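Local atomic coordinates of conserved Archaeal protein (Sulfolobus acidocaldarius, PDB entry 4OPG), a protein that reduces the double bonds of the geranylgeranyl chains of archaeal membrane lipid precursors with the help of a bound FAD, yielding saturated archaeols. Residues K54-K59 with A305-Y310; G61-K66 with P100-R105; K370-E375 with D392-V397. The protein carries 1 engineered substitution. All coordinates share one frame; numbering follows the deposited sequence.

Contact 1 (K54-K59 with A305-Y310). With GRG (geranylgeranyl diphosphate), chain D.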
loop_
_atom_site.group_PDB
_atom_site.type_symbol
_atom_site.label_atom_id
_atom_site.label_comp_id
_atom_site.label_asym_id
_atom_site.label_seq_id
_atom_site.Cartn_x
_atom_site.Cartn_y
_atom_site.Cartn_z
ATOM N N LYS A 54 -14.492 2.245 -1.068
ATOM C CA LYS A 54 -15.470 1.411 -1.758
ATOM C C LYS A 54 -15.170 1.333 -3.252
ATOM O O LYS A 54 -15.471 0.332 -3.904
ATOM C CB LYS A 54 -16.888 1.946 -1.536
ATOM C CG LYS A 54 -17.979 1.054 -2.113
ATOM C CD LYS A 54 -19.364 1.654 -1.935
ATOM C CE LYS A 54 -19.573 2.842 -2.856
ATOM N NZ LYS A 54 -20.985 3.310 -2.840
ATOM N N ALA A 55 -14.569 2.394 -3.782
ATOM C CA ALA A 55 -14.292 2.503 -5.212
ATOM C C ALA A 55 -13.423 1.360 -5.731
ATOM O O ALA A 55 -13.583 0.918 -6.871
ATOM C CB ALA A 55 -13.631 3.840 -5.514
ATOM N N HIS A 56 -12.506 0.883 -4.895
ATOM C CA HIS A 56 -11.599 -0.189 -5.289
ATOM C C HIS A 56 -12.346 -1.487 -5.576
ATOM O O HIS A 56 -12.035 -2.190 -6.539
ATOM C CB HIS A 56 -10.545 -0.425 -4.205
ATOM C CG HIS A 56 -9.516 0.658 -4.117
ATOM N ND1 HIS A 56 -8.525 0.823 -5.062
ATOM C CD2 HIS A 56 -9.315 1.626 -3.190
ATOM C CE1 HIS A 56 -7.763 1.847 -4.725
ATOM N NE2 HIS A 56 -8.220 2.352 -3.594
ATOM N N PHE A 57 -13.332 -1.800 -4.740
ATOM C CA PHE A 57 -14.109 -3.024 -4.898
ATOM C C PHE A 57 -14.950 -2.986 -6.170
ATOM O O PHE A 57 -15.131 -4.005 -6.838
ATOM C CB PHE A 57 -15.005 -3.253 -3.678
ATOM C CG PHE A 57 -14.244 -3.476 -2.400
ATOM C CD1 PHE A 57 -13.911 -4.757 -1.991
ATOM C CD2 PHE A 57 -13.858 -2.406 -1.611
ATOM C CE1 PHE A 57 -13.210 -4.963 -0.818
ATOM C CE2 PHE A 57 -13.158 -2.606 -0.437
ATOM C CZ PHE A 57 -12.833 -3.886 -0.040
ATOM N N ASP A 58 -15.458 -1.802 -6.499
ATOM C CA ASP A 58 -16.258 -1.609 -7.704
ATOM C C ASP A 58 -15.426 -1.795 -8.967
ATOM O O ASP A 58 -15.771 -2.591 -9.842
ATOM C CB ASP A 58 -16.892 -0.217 -7.709
ATOM C CG ASP A 58 -18.059 -0.102 -6.749
ATOM O OD1 ASP A 58 -18.777 -1.108 -6.563
ATOM O OD2 ASP A 58 -18.262 0.995 -6.187
ATOM N N LYS A 59 -14.330 -1.047 -9.048
ATOM C CA LYS A 59 -13.456 -1.040 -10.215
ATOM C C LYS A 59 -12.960 -2.430 -10.608
ATOM O O LYS A 59 -12.933 -2.782 -11.788
ATOM C CB LYS A 59 -12.257 -0.126 -9.954
ATOM C CG LYS A 59 -11.232 -0.101 -11.071
ATOM C CD LYS A 59 -9.864 0.313 -10.549
ATOM C CE LYS A 59 -9.920 1.651 -9.828
ATOM N NZ LYS A 59 -8.592 2.030 -9.266
ATOM N N ALA A 305 -3.273 -3.074 -3.319
ATOM C CA ALA A 305 -2.827 -4.465 -3.328
ATOM C C ALA A 305 -3.776 -5.306 -4.174
ATOM O O ALA A 305 -3.343 -6.176 -4.930
ATOM C CB ALA A 305 -2.738 -5.020 -1.915
ATOM N N MET A 306 -5.073 -5.042 -4.037
ATOM C CA MET A 306 -6.075 -5.713 -4.856
ATOM C C MET A 306 -5.884 -5.355 -6.326
ATOM O O MET A 306 -6.054 -6.199 -7.204
ATOM C CB MET A 306 -7.488 -5.347 -4.400
ATOM C CG MET A 306 -7.850 -5.862 -3.016
ATOM S SD MET A 306 -9.591 -5.599 -2.611
ATOM C CE MET A 306 -9.698 -3.817 -2.727
ATOM N N ILE A 307 -5.527 -4.100 -6.584
ATOM C CA ILE A 307 -5.243 -3.645 -7.940
ATOM C C ILE A 307 -4.058 -4.407 -8.533
ATOM O O ILE A 307 -4.104 -4.844 -9.684
ATOM C CB ILE A 307 -4.947 -2.131 -7.980
ATOM C CG1 ILE A 307 -6.182 -1.335 -7.553
ATOM C CG2 ILE A 307 -4.498 -1.706 -9.372
ATOM C CD1 ILE A 307 -5.985 0.166 -7.585
ATOM N N SER A 308 -3.006 -4.573 -7.735
ATOM C CA SER A 308 -1.812 -5.280 -8.182
ATOM C C SER A 308 -2.122 -6.748 -8.473
ATOM O O SER A 308 -1.557 -7.339 -9.391
ATOM C CB SER A 308 -0.692 -5.164 -7.142
ATOM O OG SER A 308 -1.016 -5.846 -5.942
ATOM N N GLY A 309 -3.029 -7.328 -7.691
ATOM C CA GLY A 309 -3.463 -8.697 -7.913
ATOM C C GLY A 309 -4.242 -8.829 -9.210
ATOM O O GLY A 309 -4.128 -9.829 -9.923
ATOM N N TYR A 310 -5.039 -7.808 -9.512
ATOM C CA TYR A 310 -5.785 -7.747 -10.762
ATOM C C TYR A 310 -4.838 -7.703 -11.959
ATOM O O TYR A 310 -4.984 -8.476 -12.907
ATOM C CB TYR A 310 -6.713 -6.529 -10.763
ATOM C CG TYR A 310 -7.245 -6.143 -12.125
ATOM C CD1 TYR A 310 -8.355 -6.780 -12.667
ATOM C CD2 TYR A 310 -6.645 -5.129 -12.865
ATOM C CE1 TYR A 310 -8.846 -6.426 -13.912
ATOM C CE2 TYR A 310 -7.128 -4.769 -14.110
ATOM C CZ TYR A 310 -8.228 -5.420 -14.628
ATOM O OH TYR A 310 -8.713 -5.061 -15.866
HETATM C C20 GRG D . 1.908 12.628 4.668
HETATM C C19 GRG D . 2.923 13.391 6.955
HETATM C C18 GRG D . 1.764 13.380 5.977
HETATM C C17 GRG D . 0.623 14.033 6.289
HETATM C C16 GRG D . -0.553 14.066 5.335
HETATM C C14 GRG D . -2.827 14.615 3.951
HETATM C C13 GRG D . -2.695 13.225 4.543
HETATM C C15 GRG D . -1.523 12.902 5.452
HETATM C C12 GRG D . -3.630 12.295 4.253
HETATM C C11 GRG D . -4.773 12.691 3.336
HETATM C C9 GRG D . -5.992 11.806 3.494
HETATM C C8 GRG D . -6.781 11.850 2.201
HETATM C C10 GRG D . -7.309 13.165 1.662
HETATM C C7 GRG D . -7.007 10.708 1.523
HETATM C C6 GRG D . -7.782 10.723 0.224
HETATM C C5 GRG D . -9.102 10.006 0.390
HETATM C C3 GRG D . -8.940 8.533 0.086
HETATM C C4 GRG D . -8.550 7.579 1.193
HETATM C C2 GRG D . -9.151 8.078 -1.169
HETATM C C1 GRG D . -9.015 6.610 -1.518
HETATM O O1 GRG D . -7.673 6.192 -1.492
HETATM P PA GRG D . -7.046 5.625 -2.826
HETATM O O1A GRG D . -5.925 6.528 -3.274
HETATM O O3A GRG D . -8.141 5.598 -3.968
HETATM O O2A GRG D . -6.529 4.230 -2.561
#
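Met306 reaches across from its helix and lays its terminal methyl on the Phe57 ring, with CE 4.1 Å from the ring centroid and 10° off the ring normal. The sulfur sits oblique to the same ring, so this is a Met-aromatic contact led by the methyl. The chain bends at its last torsion, and the same CE also packs on His56, 3.8 Å from CB. Ile307 carries the other half of the contact: its CD1 meets the imidazole at the edge, 3.6 Å from His56 ND1, the two side chains crossing at about a right angle. The other nitrogen of the imidazole, across CE1 from ND1, does the polar work. His56 NE2 donates to O2A of geranylgeranyl diphosphate at 2.7 Å, near the ring plane and with an N-H...O angle of 156°; Tyr341 and Lys344 bind the same ligand. Ile307 CD1 thus lies along the edge of a histidine that holds the ligand. Helix 54-59 and the 305-310 segment of helix 302-322 run nearly parallel, 14° apart with axes 10.3 Å distant at closest approach. Around them, helix 332-355 packs on His56 and Ile307 through Tyr341, while helix 16-25 brings FAD-binding Phe16 against Met306.

Contact 2 (G61-K66 with P100-R105)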
loop_
_atom_site.group_PDB
_atom_site.type_symbol
_atom_site.label_atom_id
_atom_site.label_comp_id
_atom_site.label_asym_id
_atom_site.label_seq_id
_atom_site.Cartn_x
_atom_site.Cartn_y
_atom_site.Cartn_z
ATOM N N GLY A 61 -14.204 -5.359 -9.691
ATOM C CA GLY A 61 -15.224 -6.390 -9.637
ATOM C C GLY A 61 -15.035 -7.268 -8.417
ATOM O O GLY A 61 -15.302 -8.471 -8.448
ATOM N N MET A 62 -14.562 -6.656 -7.337
ATOM C CA MET A 62 -14.318 -7.367 -6.090
ATOM C C MET A 62 -15.586 -7.394 -5.244
ATOM O O MET A 62 -16.261 -6.374 -5.105
ATOM C CB MET A 62 -13.172 -6.707 -5.319
ATOM C CG MET A 62 -12.244 -7.681 -4.617
ATOM S SD MET A 62 -11.293 -8.679 -5.778
ATOM C CE MET A 62 -10.462 -9.792 -4.650
ATOM N N PRO A 63 -15.917 -8.563 -4.675
ATOM C CA PRO A 63 -17.136 -8.710 -3.871
ATOM C C PRO A 63 -17.153 -7.779 -2.660
ATOM O O PRO A 63 -16.169 -7.715 -1.922
ATOM C CB PRO A 63 -17.093 -10.178 -3.431
ATOM C CG PRO A 63 -15.653 -10.563 -3.524
ATOM C CD PRO A 63 -15.123 -9.803 -4.700
ATOM N N TYR A 64 -18.258 -7.062 -2.478
ATOM C CA TYR A 64 -18.418 -6.169 -1.334
ATOM C C TYR A 64 -18.309 -6.926 -0.017
ATOM O O TYR A 64 -18.818 -8.040 0.111
ATOM C CB TYR A 64 -19.767 -5.448 -1.390
ATOM C CG TYR A 64 -19.773 -4.165 -2.190
ATOM C CD1 TYR A 64 -18.674 -3.786 -2.952
ATOM C CD2 TYR A 64 -20.877 -3.325 -2.171
ATOM C CE1 TYR A 64 -18.684 -2.608 -3.680
ATOM C CE2 TYR A 64 -20.895 -2.149 -2.892
ATOM C CZ TYR A 64 -19.798 -1.794 -3.645
ATOM O OH TYR A 64 -19.827 -0.619 -4.362
ATOM N N PRO A 65 -17.636 -6.321 0.968
ATOM C CA PRO A 65 -17.609 -6.885 2.319
ATOM C C PRO A 65 -18.986 -6.805 2.969
ATOM O O PRO A 65 -19.534 -5.714 3.119
ATOM C CB PRO A 65 -16.599 -5.999 3.050
ATOM C CG PRO A 65 -16.602 -4.713 2.288
ATOM C CD PRO A 65 -16.826 -5.095 0.858
ATOM N N LYS A 66 -19.542 -7.954 3.340
ATOM C CA LYS A 66 -20.872 -7.993 3.932
ATOM C C LYS A 66 -20.884 -8.786 5.234
ATOM O O LYS A 66 -19.972 -9.567 5.504
ATOM C CB LYS A 66 -21.877 -8.589 2.946
ATOM C CG LYS A 66 -21.467 -9.940 2.389
ATOM C CD LYS A 66 -22.517 -10.486 1.436
ATOM C CE LYS A 66 -22.034 -11.757 0.756
ATOM N NZ LYS A 66 -21.654 -12.807 1.742
ATOM N N PRO A 100 -9.312 -9.997 8.443
ATOM C CA PRO A 100 -9.133 -11.443 8.265
ATOM C C PRO A 100 -10.380 -12.142 7.722
ATOM O O PRO A 100 -10.255 -13.045 6.897
ATOM C CB PRO A 100 -8.810 -11.934 9.680
ATOM C CG PRO A 100 -8.271 -10.739 10.381
ATOM C CD PRO A 100 -9.055 -9.589 9.837
ATOM N N LEU A 101 -11.560 -11.721 8.167
ATOM C CA LEU A 101 -12.805 -12.346 7.729
ATOM C C LEU A 101 -13.043 -12.163 6.234
ATOM O O LEU A 101 -13.406 -13.112 5.538
ATOM C CB LEU A 101 -13.995 -11.793 8.518
ATOM C CG LEU A 101 -14.219 -12.408 9.900
ATOM C CD1 LEU A 101 -15.524 -11.910 10.501
ATOM C CD2 LEU A 101 -14.208 -13.928 9.817
ATOM N N TYR A 102 -12.839 -10.947 5.740
ATOM C CA TYR A 102 -13.003 -10.686 4.315
ATOM C C TYR A 102 -11.905 -11.367 3.502
ATOM O O TYR A 102 -12.165 -11.919 2.434
ATOM C CB TYR A 102 -13.010 -9.184 4.027
ATOM C CG TYR A 102 -13.108 -8.869 2.551
ATOM C CD1 TYR A 102 -14.333 -8.897 1.896
ATOM C CD2 TYR A 102 -11.975 -8.558 1.810
ATOM C CE1 TYR A 102 -14.427 -8.619 0.545
ATOM C CE2 TYR A 102 -12.059 -8.279 0.459
ATOM C CZ TYR A 102 -13.285 -8.311 -0.168
ATOM O OH TYR A 102 -13.370 -8.033 -1.512
ATOM N N ASN A 103 -10.678 -11.311 4.011
ATOM C CA ASN A 103 -9.535 -11.938 3.355
ATOM C C ASN A 103 -9.782 -13.427 3.137
ATOM O O ASN A 103 -9.517 -13.963 2.061
ATOM C CB ASN A 103 -8.266 -11.730 4.186
ATOM C CG ASN A 103 -6.997 -11.780 3.353
ATOM O OD1 ASN A 103 -6.101 -10.952 3.524
ATOM N ND2 ASN A 103 -6.908 -12.754 2.454
ATOM N N GLN A 104 -10.307 -14.082 4.167
ATOM C CA GLN A 104 -10.531 -15.520 4.131
ATOM C C GLN A 104 -11.700 -15.911 3.231
ATOM O O GLN A 104 -11.726 -17.019 2.697
ATOM C CB GLN A 104 -10.753 -16.050 5.548
ATOM C CG GLN A 104 -9.493 -16.037 6.397
ATOM C CD GLN A 104 -9.784 -16.039 7.883
ATOM O OE1 GLN A 104 -10.822 -16.532 8.326
ATOM N NE2 GLN A 104 -8.868 -15.478 8.665
ATOM N N ARG A 105 -12.665 -15.011 3.060
ATOM C CA ARG A 105 -13.777 -15.288 2.155
ATOM C C ARG A 105 -13.309 -15.245 0.706
ATOM O O ARG A 105 -13.696 -16.088 -0.103
ATOM C CB ARG A 105 -14.930 -14.303 2.360
ATOM C CG ARG A 105 -16.078 -14.535 1.383
ATOM C CD ARG A 105 -17.352 -13.818 1.795
ATOM N NE ARG A 105 -17.267 -12.372 1.616
ATOM C CZ ARG A 105 -17.710 -11.725 0.543
ATOM N NH1 ARG A 105 -17.594 -10.406 0.466
ATOM N NH2 ARG A 105 -18.269 -12.397 -0.455
#
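Tyr102 stretches from its helix to the loop and donates its OH to Pro63 O, 2.8 Å away. The hydroxyl lies in the carbonyl plane, with a C=O...O angle of 150°, and Pro63 O in turn sits at the edge of the phenol ring. With CG opposite the backbone N (chi1 177°), the ring projects off the helix toward the loop; Pro65 CB packs against its CD1 at 3.9 Å, and Met62 CG comes up to the hydroxyl at 3.3 Å. A phenylalanine in its place would probably leave Pro63 O without the hydroxyl that binds it and untie this end of the ring from the loop. One turn on, Arg105 starts out in the same way and then bends at chi3 (72°), which brings NH1 to 2.7 Å from Tyr64 O and NH2 alongside Pro63 CB. Lys66 crosses it at about a right angle, its NZ above one guanidinium face and 4.1 Å from NH2. Salt bridges from Arg105 to Glu69 and Glu109 probably offset this meeting of like charges. Gly61, at positive phi, ends the preceding helix in a Schellman motif, and the extended loop that follows is held to helix 99-112 by the Tyr102 hydrogen bond and by packing of Tyr102 and Arg105, beside the Phe16 region of the FAD site.

Contact 3 (K370-E375 with D392-V397)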
loop_
_atom_site.group_PDB
_atom_site.type_symbol
_atom_site.label_atom_id
_atom_site.label_comp_id
_atom_site.label_asym_id
_atom_site.label_seq_id
_atom_site.Cartn_x
_atom_site.Cartn_y
_atom_site.Cartn_z
ATOM N N LYS A 370 -6.761 27.953 3.945
ATOM C CA LYS A 370 -7.387 27.209 2.850
ATOM C C LYS A 370 -6.650 27.372 1.523
ATOM O O LYS A 370 -7.216 27.877 0.554
ATOM C CB LYS A 370 -8.847 27.644 2.678
ATOM C CG LYS A 370 -9.783 27.204 3.794
ATOM C CD LYS A 370 -10.103 25.720 3.695
ATOM C CE LYS A 370 -11.238 25.337 4.632
ATOM N NZ LYS A 370 -10.907 25.617 6.056
ATOM N N ILE A 371 -5.391 26.946 1.479
ATOM C CA ILE A 371 -4.594 27.086 0.263
ATOM C C ILE A 371 -5.143 26.214 -0.866
ATOM O O ILE A 371 -4.945 26.514 -2.042
ATOM C CB ILE A 371 -3.114 26.738 0.513
ATOM C CG1 ILE A 371 -2.988 25.377 1.195
ATOM C CG2 ILE A 371 -2.456 27.812 1.364
ATOM C CD1 ILE A 371 -1.561 24.984 1.494
ATOM N N ILE A 372 -5.831 25.136 -0.502
ATOM C CA ILE A 372 -6.551 24.317 -1.472
ATOM C C ILE A 372 -7.940 23.983 -0.939
ATOM O O ILE A 372 -8.161 23.981 0.271
ATOM C CB ILE A 372 -5.806 23.005 -1.800
ATOM C CG1 ILE A 372 -5.668 22.136 -0.549
ATOM C CG2 ILE A 372 -4.443 23.291 -2.415
ATOM C CD1 ILE A 372 -5.094 20.762 -0.823
ATOM N N LYS A 373 -8.877 23.709 -1.842
ATOM C CA LYS A 373 -10.219 23.314 -1.429
ATOM C C LYS A 373 -10.446 21.826 -1.673
ATOM O O LYS A 373 -9.639 21.165 -2.328
ATOM C CB LYS A 373 -11.280 24.151 -2.150
ATOM C CG LYS A 373 -11.062 24.319 -3.644
ATOM C CD LYS A 373 -12.098 25.271 -4.226
ATOM C CE LYS A 373 -11.860 25.529 -5.705
ATOM N NZ LYS A 373 -12.861 26.483 -6.264
ATOM N N GLU A 374 -11.549 21.308 -1.139
ATOM C CA GLU A 374 -11.823 19.872 -1.148
ATOM C C GLU A 374 -11.979 19.312 -2.559
ATOM O O GLU A 374 -11.762 18.122 -2.789
ATOM C CB GLU A 374 -13.084 19.570 -0.333
ATOM C CG GLU A 374 -13.299 20.489 0.868
ATOM C CD GLU A 374 -12.271 20.296 1.971
ATOM O OE1 GLU A 374 -11.491 19.321 1.913
ATOM O OE2 GLU A 374 -12.249 21.124 2.907
ATOM N N GLU A 375 -12.357 20.175 -3.495
ATOM C CA GLU A 375 -12.514 19.780 -4.889
ATOM C C GLU A 375 -11.185 19.321 -5.477
ATOM O O GLU A 375 -11.140 18.406 -6.301
ATOM C CB GLU A 375 -13.076 20.940 -5.710
ATOM C CG GLU A 375 -14.272 21.623 -5.071
ATOM C CD GLU A 375 -14.586 22.961 -5.709
ATOM O OE1 GLU A 375 -15.289 23.773 -5.071
ATOM O OE2 GLU A 375 -14.130 23.201 -6.846
ATOM N N ASP A 392 -0.946 27.376 -8.410
ATOM C CA ASP A 392 -0.862 28.824 -8.560
ATOM C C ASP A 392 -1.800 29.525 -7.586
ATOM O O ASP A 392 -1.442 30.539 -6.986
ATOM C CB ASP A 392 -1.191 29.244 -9.995
ATOM C CG ASP A 392 -0.108 28.857 -10.979
ATOM O OD1 ASP A 392 1.061 28.725 -10.559
ATOM O OD2 ASP A 392 -0.423 28.686 -12.177
ATOM N N LYS A 393 -2.998 28.973 -7.432
ATOM C CA LYS A 393 -3.992 29.536 -6.529
ATOM C C LYS A 393 -3.511 29.450 -5.084
ATOM O O LYS A 393 -3.750 30.354 -4.284
ATOM C CB LYS A 393 -5.332 28.817 -6.693
ATOM C CG LYS A 393 -6.496 29.488 -5.982
ATOM C CD LYS A 393 -7.821 28.857 -6.383
ATOM C CE LYS A 393 -9.000 29.614 -5.788
ATOM N NZ LYS A 393 -10.307 29.067 -6.252
ATOM N N ALA A 394 -2.823 28.361 -4.760
ATOM C CA ALA A 394 -2.281 28.170 -3.422
ATOM C C ALA A 394 -1.093 29.096 -3.175
ATOM O O ALA A 394 -0.940 29.641 -2.084
ATOM C CB ALA A 394 -1.876 26.721 -3.216
ATOM N N MET A 395 -0.260 29.273 -4.196
ATOM C CA MET A 395 0.921 30.127 -4.087
ATOM C C MET A 395 0.559 31.596 -3.877
ATOM O O MET A 395 1.325 32.346 -3.272
ATOM C CB MET A 395 1.802 29.982 -5.330
ATOM C CG MET A 395 2.637 28.715 -5.357
ATOM S SD MET A 395 3.786 28.619 -3.971
ATOM C CE MET A 395 4.753 30.106 -4.228
ATOM N N ARG A 396 -0.600 32.009 -4.380
ATOM C CA ARG A 396 -1.056 33.379 -4.166
ATOM C C ARG A 396 -1.401 33.603 -2.697
ATOM O O ARG A 396 -1.229 34.700 -2.171
ATOM C CB ARG A 396 -2.260 33.704 -5.056
ATOM C CG ARG A 396 -1.891 33.973 -6.508
ATOM C CD ARG A 396 -3.027 34.642 -7.267
ATOM N NE ARG A 396 -4.139 33.731 -7.520
ATOM C CZ ARG A 396 -4.230 32.943 -8.587
ATOM N NH1 ARG A 396 -3.271 32.951 -9.505
ATOM N NH2 ARG A 396 -5.278 32.145 -8.738
ATOM N N VAL A 397 -1.879 32.552 -2.038
ATOM C CA VAL A 397 -2.180 32.613 -0.613
ATOM C C VAL A 397 -0.893 32.571 0.207
ATOM O O VAL A 397 -0.727 33.334 1.160
ATOM C CB VAL A 397 -3.103 31.457 -0.181
ATOM C CG1 VAL A 397 -3.351 31.503 1.319
ATOM C CG2 VAL A 397 -4.418 31.512 -0.947
#
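Ile371 and Ala394 bring the two backbones close together, their CA atoms 4.5 Å apart. Just before them, Lys370 takes a positive phi and ends helix 360-368 in a Schellman motif; its CB points away from helix 388-398, and the chain then passes close to that helix at Ile371. Ile371 makes the largest share of the contact. Its CB lies 3.9 Å from Ala394 CB, and its carbonyl oxygen rests on the same methyl, 3.3 Å from Ala394 CB. The two branches of Ile371 part company: CG1 is wedged between the backbone N and the carbonyl carbon (chi1 52°) and leads away from the helix, while CG2 meets Val397 CG1 at 3.8 Å. Val397 lies one turn of helix beyond Ala394, so Ile371 is set against two successive residues of one helix face. Ile372 adds little, its CG2 being 4.4 Å from Ala394 CB, and it turns instead to Trp88 of strand 87-97. Lys373 stands at the N-cap of helix 374-383. Its chain is extended beyond CG and ends with NZ 3.6 Å from Lys393 NZ, the two lysines crossing at about a right angle. Glu375, although poorly ordered, makes a salt bridge to the first of them, Lys373 NZ to OE2 at 3.6 Å. Ala394 is also covered by Leu410 of helix 410-425, and the carbonyl of Val397 is hydrogen-bonded to the hydroxyl of Tyr365. No hydrogen bond joins the two segments: the attachment is apolar, centred on the small Ala394 that lets the backbones approach. The two solvent-exposed lysines would be expected to repel one another, an effect that Glu375 probably softens.

Overall arrangement
From the N terminus, helix 54-59 opens contact 1, which closes only at helix 302-322, about 250 residues on, after most of the protein's strands. Contact 2 falls wholly within that span, starting just after helix 54-59 and closing a short loop at helix 99-112. The two touch: Met62 N probably hydrogen-bonds to Phe57 O, Asp58 to the Tyr64 hydroxyl, and the Phe57 ring packs on Tyr102, so helix 54-59 is tied to both helices beside the flavin and substrate sites. Contact 3 follows in series in the C-terminal helical part, joining the turn after helix 360-368 to helix 388-398, with helix 374-383 between them. Its centre lies about 31 Å from contact 1's and 38 Å from contact 2's.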